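Local structure of myosin-17 (Arabidopsis thaliana, 7KFL) at residues A[72-77]-A[167-172]; A[243-248]-A[383-388]. The protein is a plant class XI myosin, an actin-based motor, whose helical globular tail probably recognises cargo. All blocks are in the same frame, centred on the assembly; numbering follows the deposited sequence.

Interaction 1 is buried in the helical core, while interaction 2, though nearer the centre of the chain, is only partly buried because Ser-383 is exposed; their centres lie about 13 Å apart. The first packs helix 71-89 against helix 150-186 through aliphatic side chains and a thioether; the second ties helix 236-260 to the irregular C-terminal segment 383-388 through a glutamine amide and a proline ring. No helix is shared, yet the two meet: Arg-171, from the turn of helix 150-186 that carries interaction 1, sends NH1 to OE1 of Gln-245 in interaction 2 at 2.7 Å. The chemistry follows position, apolar where two helices face each other and polar where a loop exposes its backbone groups.

Interaction 1: A[72-77]-A[167-172]; sequences EVLAYW and YGMIRD
Leu-74 projects from helix 71-89 between Met-169 and Ile-170 of helix 150-186, and all three carry the apolar part of the contact. Its CB meets CG1 of Ile-170 at 3.7 Å, while its branched end turns to Met-169, with CD1 3.9 Å from the methionine CB. The two side chains cross at about a right angle. A bend at chi3 of 84° brings the thioether of Met-169 back to the other branch, placing its CE 4.0 Å from CD2 of Leu-74. Both methyls of the leucine thus lie on the root of the methionine, and CD2 also meets its sulfur and terminal methyl; flexible methionine can mould itself to that fork.

A second kind of contact joins side chain to backbone. CD1 of Ile-170 reaches over the turn at residues 74-75, lying 3.8 Å from the carbonyl O of Leu-74 and 3.9 Å from the amide N of Ala-75. Alanine suits this place because its short side chain does not screen the backbone from the isoleucine methyl.

Charge is kept off this interface. Arg-171 pairs with its neighbour Asp-172 along the helix, NE to OD1 at 3.1 Å, reaching the carboxylate from above its plane. Trp-77 turns its indole away from residues 167-172 and packs it on Ile-61 and Ala-64 of helix 53-65 and on Ile-166 of helix 150-186.

The axes of the two short segments pass 9.6 Å apart, with their directions 138° from each other. Leu-74 also touches Ile-166 and Asn-173, which with Met-169 and Ile-170 form a hole spaced i, i+3, i+4, i+7. The leucine sits there as a single knob, between helices that run in largely opposite directions at a wide crossing, in the buried interior of the helical bundle of a myosin cargo-binding domain.

Interaction 2: A[243-248]-A[383-388]; sequences FTQIFS and SIPFTV
Gln-245 reaches out from helix 236-260 to grip the backbone of Ser-383, its NE2 donating to the serine carbonyl O at 2.7 Å. The bond is nearly straight, 164° at the hydrogen, and the acceptor lies almost in the glutamine's amide plane, although the donor stands well above the plane of the carbonyl. With CG anti to the carbonyl carbon (chi1 -71°) and the chain extended beyond it, the amide is carried clear of its helix to the loop.

Packing is tightest around this amide. The ring of Pro-385 lies over one face of it, with CG 3.4 Å from NE2 of Gln-245, and this compact, rigid ring suits the spot because it can lie close to the amide without bringing an N-H that needs a partner. OE1 is satisfied by Arg-171 and, more weakly, by the hydroxyl of Tyr-167. It lies 3.4 Å from O of Ser-383, and since both are acceptors, the positive guanidinium beside them probably eases their closeness. Were Gln-245 cut back to an alanine, the Ser-383 carbonyl would probably lose its strongest donor, Arg-171 an acceptor for NH1, and Pro-385 would face a gap.

The outer side is looser. Ser-383 is exposed, and its OG stays 3.8 Å from NE2 of Gln-245, bonding instead to Asp-381, a residue that also draws a weak bond from NE2. Farther along, the segment turns inward again: CG2 of Ile-384 sits over the centre of the Phe-386 ring, which meets Tyr-167 edge-to-face, and Thr-387 then takes the N-cap position of helix 388-393.

Here a side-chain amide of a helix fastens a loop by its backbone carbonyl, strapping the C-terminal tail of the chain across the helical bundle at residues 243-248, which lie within the DIL domain family region.

Interaction 1: A[72-77]-A[167-172]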
# COMPACT_ATOMS: atom_id res chain seq x y z
N GLU A 72 11.48 10.37 -3.22
CA GLU A 72 11.00 11.73 -3.60
C GLU A 72 10.56 11.72 -5.06
O GLU A 72 9.46 12.23 -5.35
CB GLU A 72 12.09 12.77 -3.35
CG GLU A 72 12.48 12.90 -1.88
CD GLU A 72 13.47 14.02 -1.59
OE1 GLU A 72 13.31 15.11 -2.17
OE2 GLU A 72 14.40 13.79 -0.78
N VAL A 73 11.39 11.15 -5.95
CA VAL A 73 11.14 11.07 -7.42
C VAL A 73 9.96 10.12 -7.70
O VAL A 73 9.24 10.37 -8.69
CB VAL A 73 12.41 10.67 -8.20
CG1 VAL A 73 12.87 9.26 -7.88
CG2 VAL A 73 12.23 10.85 -9.70
N LEU A 74 9.77 9.09 -6.87
CA LEU A 74 8.65 8.11 -6.99
C LEU A 74 7.32 8.78 -6.61
O LEU A 74 6.35 8.64 -7.37
CB LEU A 74 8.90 6.89 -6.12
CG LEU A 74 9.77 5.79 -6.74
CD1 LEU A 74 10.24 4.81 -5.69
CD2 LEU A 74 9.02 5.07 -7.85
N ALA A 75 7.29 9.46 -5.45
CA ALA A 75 6.10 10.19 -4.94
C ALA A 75 5.69 11.26 -5.96
O ALA A 75 4.48 11.42 -6.21
CB ALA A 75 6.41 10.80 -3.59
N TYR A 76 6.69 11.95 -6.54
CA TYR A 76 6.52 12.99 -7.58
C TYR A 76 5.83 12.40 -8.81
O TYR A 76 4.81 12.95 -9.26
CB TYR A 76 7.88 13.60 -7.97
CG TYR A 76 7.80 14.71 -8.99
CD1 TYR A 76 7.33 15.96 -8.64
CD2 TYR A 76 8.18 14.50 -10.30
CE1 TYR A 76 7.24 16.99 -9.57
CE2 TYR A 76 8.10 15.51 -11.24
CZ TYR A 76 7.63 16.76 -10.88
OH TYR A 76 7.55 17.77 -11.80
N TRP A 77 6.37 11.29 -9.33
CA TRP A 77 5.91 10.66 -10.60
C TRP A 77 4.64 9.83 -10.37
O TRP A 77 3.94 9.57 -11.37
CB TRP A 77 7.04 9.84 -11.24
CG TRP A 77 7.96 10.69 -12.05
CD1 TRP A 77 9.31 10.85 -11.87
CD2 TRP A 77 7.59 11.55 -13.14
NE1 TRP A 77 9.80 11.73 -12.80
CE2 TRP A 77 8.78 12.18 -13.59
CE3 TRP A 77 6.39 11.84 -13.78
CZ2 TRP A 77 8.78 13.08 -14.65
CZ3 TRP A 77 6.39 12.72 -14.84
CH2 TRP A 77 7.57 13.33 -15.26
N TYR A 167 3.72 2.92 -7.79
CA TYR A 167 2.88 2.57 -6.62
C TYR A 167 3.51 1.39 -5.87
O TYR A 167 3.66 1.46 -4.64
CB TYR A 167 1.45 2.20 -7.03
CG TYR A 167 0.63 1.59 -5.93
CD1 TYR A 167 0.66 0.22 -5.69
CD2 TYR A 167 -0.17 2.37 -5.11
CE1 TYR A 167 -0.10 -0.35 -4.68
CE2 TYR A 167 -0.93 1.82 -4.10
CZ TYR A 167 -0.89 0.45 -3.88
OH TYR A 167 -1.64 -0.09 -2.87
N GLY A 168 3.85 0.33 -6.61
CA GLY A 168 4.46 -0.91 -6.08
C GLY A 168 5.78 -0.64 -5.38
O GLY A 168 6.02 -1.26 -4.33
N MET A 169 6.61 0.25 -5.93
CA MET A 169 7.98 0.55 -5.43
C MET A 169 7.91 1.38 -4.14
O MET A 169 8.69 1.08 -3.22
CB MET A 169 8.80 1.31 -6.49
CG MET A 169 9.39 0.39 -7.54
SD MET A 169 9.75 1.24 -9.09
CE MET A 169 11.37 1.92 -8.74
N ILE A 170 7.02 2.37 -4.08
CA ILE A 170 6.76 3.18 -2.85
C ILE A 170 6.35 2.22 -1.73
O ILE A 170 7.01 2.23 -0.67
CB ILE A 170 5.69 4.27 -3.10
CG1 ILE A 170 6.23 5.39 -4.01
CG2 ILE A 170 5.16 4.83 -1.79
CD1 ILE A 170 5.17 6.34 -4.52
N ARG A 171 5.32 1.41 -1.97
CA ARG A 171 4.76 0.42 -1.01
C ARG A 171 5.87 -0.54 -0.55
O ARG A 171 6.02 -0.73 0.66
CB ARG A 171 3.60 -0.35 -1.64
CG ARG A 171 3.06 -1.49 -0.79
CD ARG A 171 2.21 -2.44 -1.62
NE ARG A 171 3.01 -3.15 -2.61
CZ ARG A 171 2.51 -3.86 -3.62
NH1 ARG A 171 1.21 -3.97 -3.79
NH2 ARG A 171 3.34 -4.46 -4.46
N ASP A 172 6.60 -1.13 -1.50
CA ASP A 172 7.64 -2.16 -1.22
C ASP A 172 8.82 -1.50 -0.48
O ASP A 172 9.35 -2.14 0.45
CB ASP A 172 8.03 -2.91 -2.50
CG ASP A 172 6.95 -3.86 -3.03
OD1 ASP A 172 5.93 -4.05 -2.33
OD2 ASP A 172 7.14 -4.40 -4.14

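Interaction 2: A[243-248]-A[383-388]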
# COMPACT_ATOMS: atom_id res chain seq x y z
N PHE A 243 -1.30 2.26 2.41
CA PHE A 243 -1.25 2.04 3.88
C PHE A 243 -2.11 0.83 4.26
O PHE A 243 -1.67 0.06 5.14
CB PHE A 243 -1.61 3.33 4.63
CG PHE A 243 -0.51 4.35 4.61
CD1 PHE A 243 0.70 4.09 5.24
CD2 PHE A 243 -0.66 5.56 3.95
CE1 PHE A 243 1.73 5.02 5.22
CE2 PHE A 243 0.37 6.49 3.93
CZ PHE A 243 1.56 6.22 4.57
N THR A 244 -3.26 0.64 3.60
CA THR A 244 -4.14 -0.54 3.78
C THR A 244 -3.35 -1.81 3.43
O THR A 244 -3.43 -2.78 4.20
CB THR A 244 -5.43 -0.43 2.95
OG1 THR A 244 -6.10 0.77 3.34
CG2 THR A 244 -6.36 -1.61 3.15
N GLN A 245 -2.61 -1.79 2.32
CA GLN A 245 -1.76 -2.92 1.86
C GLN A 245 -0.57 -3.11 2.82
O GLN A 245 -0.12 -4.26 2.97
CB GLN A 245 -1.29 -2.70 0.42
CG GLN A 245 -2.40 -2.86 -0.61
CD GLN A 245 -1.88 -3.18 -1.99
OE1 GLN A 245 -0.81 -2.74 -2.40
NE2 GLN A 245 -2.66 -3.96 -2.73
N ILE A 246 -0.08 -2.03 3.44
CA ILE A 246 1.08 -2.06 4.38
C ILE A 246 0.63 -2.61 5.74
O ILE A 246 1.41 -3.38 6.34
CB ILE A 246 1.72 -0.66 4.50
CG1 ILE A 246 2.47 -0.28 3.22
CG2 ILE A 246 2.62 -0.56 5.72
CD1 ILE A 246 3.81 -0.96 3.07
N PHE A 247 -0.55 -2.23 6.22
CA PHE A 247 -1.13 -2.73 7.50
C PHE A 247 -1.47 -4.22 7.34
O PHE A 247 -1.29 -4.98 8.32
CB PHE A 247 -2.32 -1.89 7.94
CG PHE A 247 -1.95 -0.73 8.84
CD1 PHE A 247 -1.08 0.25 8.41
CD2 PHE A 247 -2.47 -0.63 10.12
CE1 PHE A 247 -0.73 1.31 9.24
CE2 PHE A 247 -2.13 0.42 10.95
CZ PHE A 247 -1.26 1.39 10.51
N SER A 248 -1.91 -4.63 6.15
CA SER A 248 -2.03 -6.04 5.71
C SER A 248 -0.71 -6.78 6.00
O SER A 248 -0.76 -7.82 6.67
CB SER A 248 -2.41 -6.14 4.25
OG SER A 248 -1.75 -7.23 3.61
N SER A 383 -0.93 -7.33 -4.51
CA SER A 383 -1.69 -7.05 -5.76
C SER A 383 -1.75 -5.53 -6.00
O SER A 383 -1.49 -4.78 -5.05
CB SER A 383 -3.07 -7.63 -5.69
OG SER A 383 -3.93 -6.82 -4.90
N ILE A 384 -2.07 -5.12 -7.23
CA ILE A 384 -2.46 -3.73 -7.58
C ILE A 384 -3.95 -3.60 -7.25
O ILE A 384 -4.78 -4.24 -7.88
CB ILE A 384 -2.14 -3.39 -9.05
CG1 ILE A 384 -0.70 -2.90 -9.22
CG2 ILE A 384 -3.12 -2.38 -9.63
CD1 ILE A 384 0.36 -3.81 -8.63
N PRO A 385 -4.33 -2.81 -6.21
CA PRO A 385 -5.71 -2.77 -5.74
C PRO A 385 -6.60 -1.69 -6.39
O PRO A 385 -7.58 -1.32 -5.78
CB PRO A 385 -5.49 -2.47 -4.25
CG PRO A 385 -4.33 -1.49 -4.27
CD PRO A 385 -3.44 -1.97 -5.40
N PHE A 386 -6.25 -1.24 -7.60
CA PHE A 386 -6.95 -0.14 -8.31
C PHE A 386 -6.83 -0.30 -9.83
O PHE A 386 -5.83 -0.87 -10.30
CB PHE A 386 -6.38 1.22 -7.90
CG PHE A 386 -4.91 1.40 -8.20
CD1 PHE A 386 -4.49 1.86 -9.45
CD2 PHE A 386 -3.95 1.11 -7.25
CE1 PHE A 386 -3.14 2.01 -9.73
CE2 PHE A 386 -2.60 1.27 -7.53
CZ PHE A 386 -2.20 1.72 -8.77
N THR A 387 -7.83 0.21 -10.55
CA THR A 387 -7.84 0.40 -12.02
C THR A 387 -7.85 1.90 -12.32
O THR A 387 -8.22 2.68 -11.41
CB THR A 387 -9.03 -0.33 -12.66
OG1 THR A 387 -10.23 0.17 -12.06
CG2 THR A 387 -8.96 -1.83 -12.48
N VAL A 388 -7.47 2.30 -13.54
CA VAL A 388 -7.38 3.73 -13.97
C VAL A 388 -8.77 4.36 -13.87
O VAL A 388 -8.84 5.58 -13.60
CB VAL A 388 -6.78 3.85 -15.39
CG1 VAL A 388 -6.84 5.28 -15.91
CG2 VAL A 388 -5.35 3.33 -15.45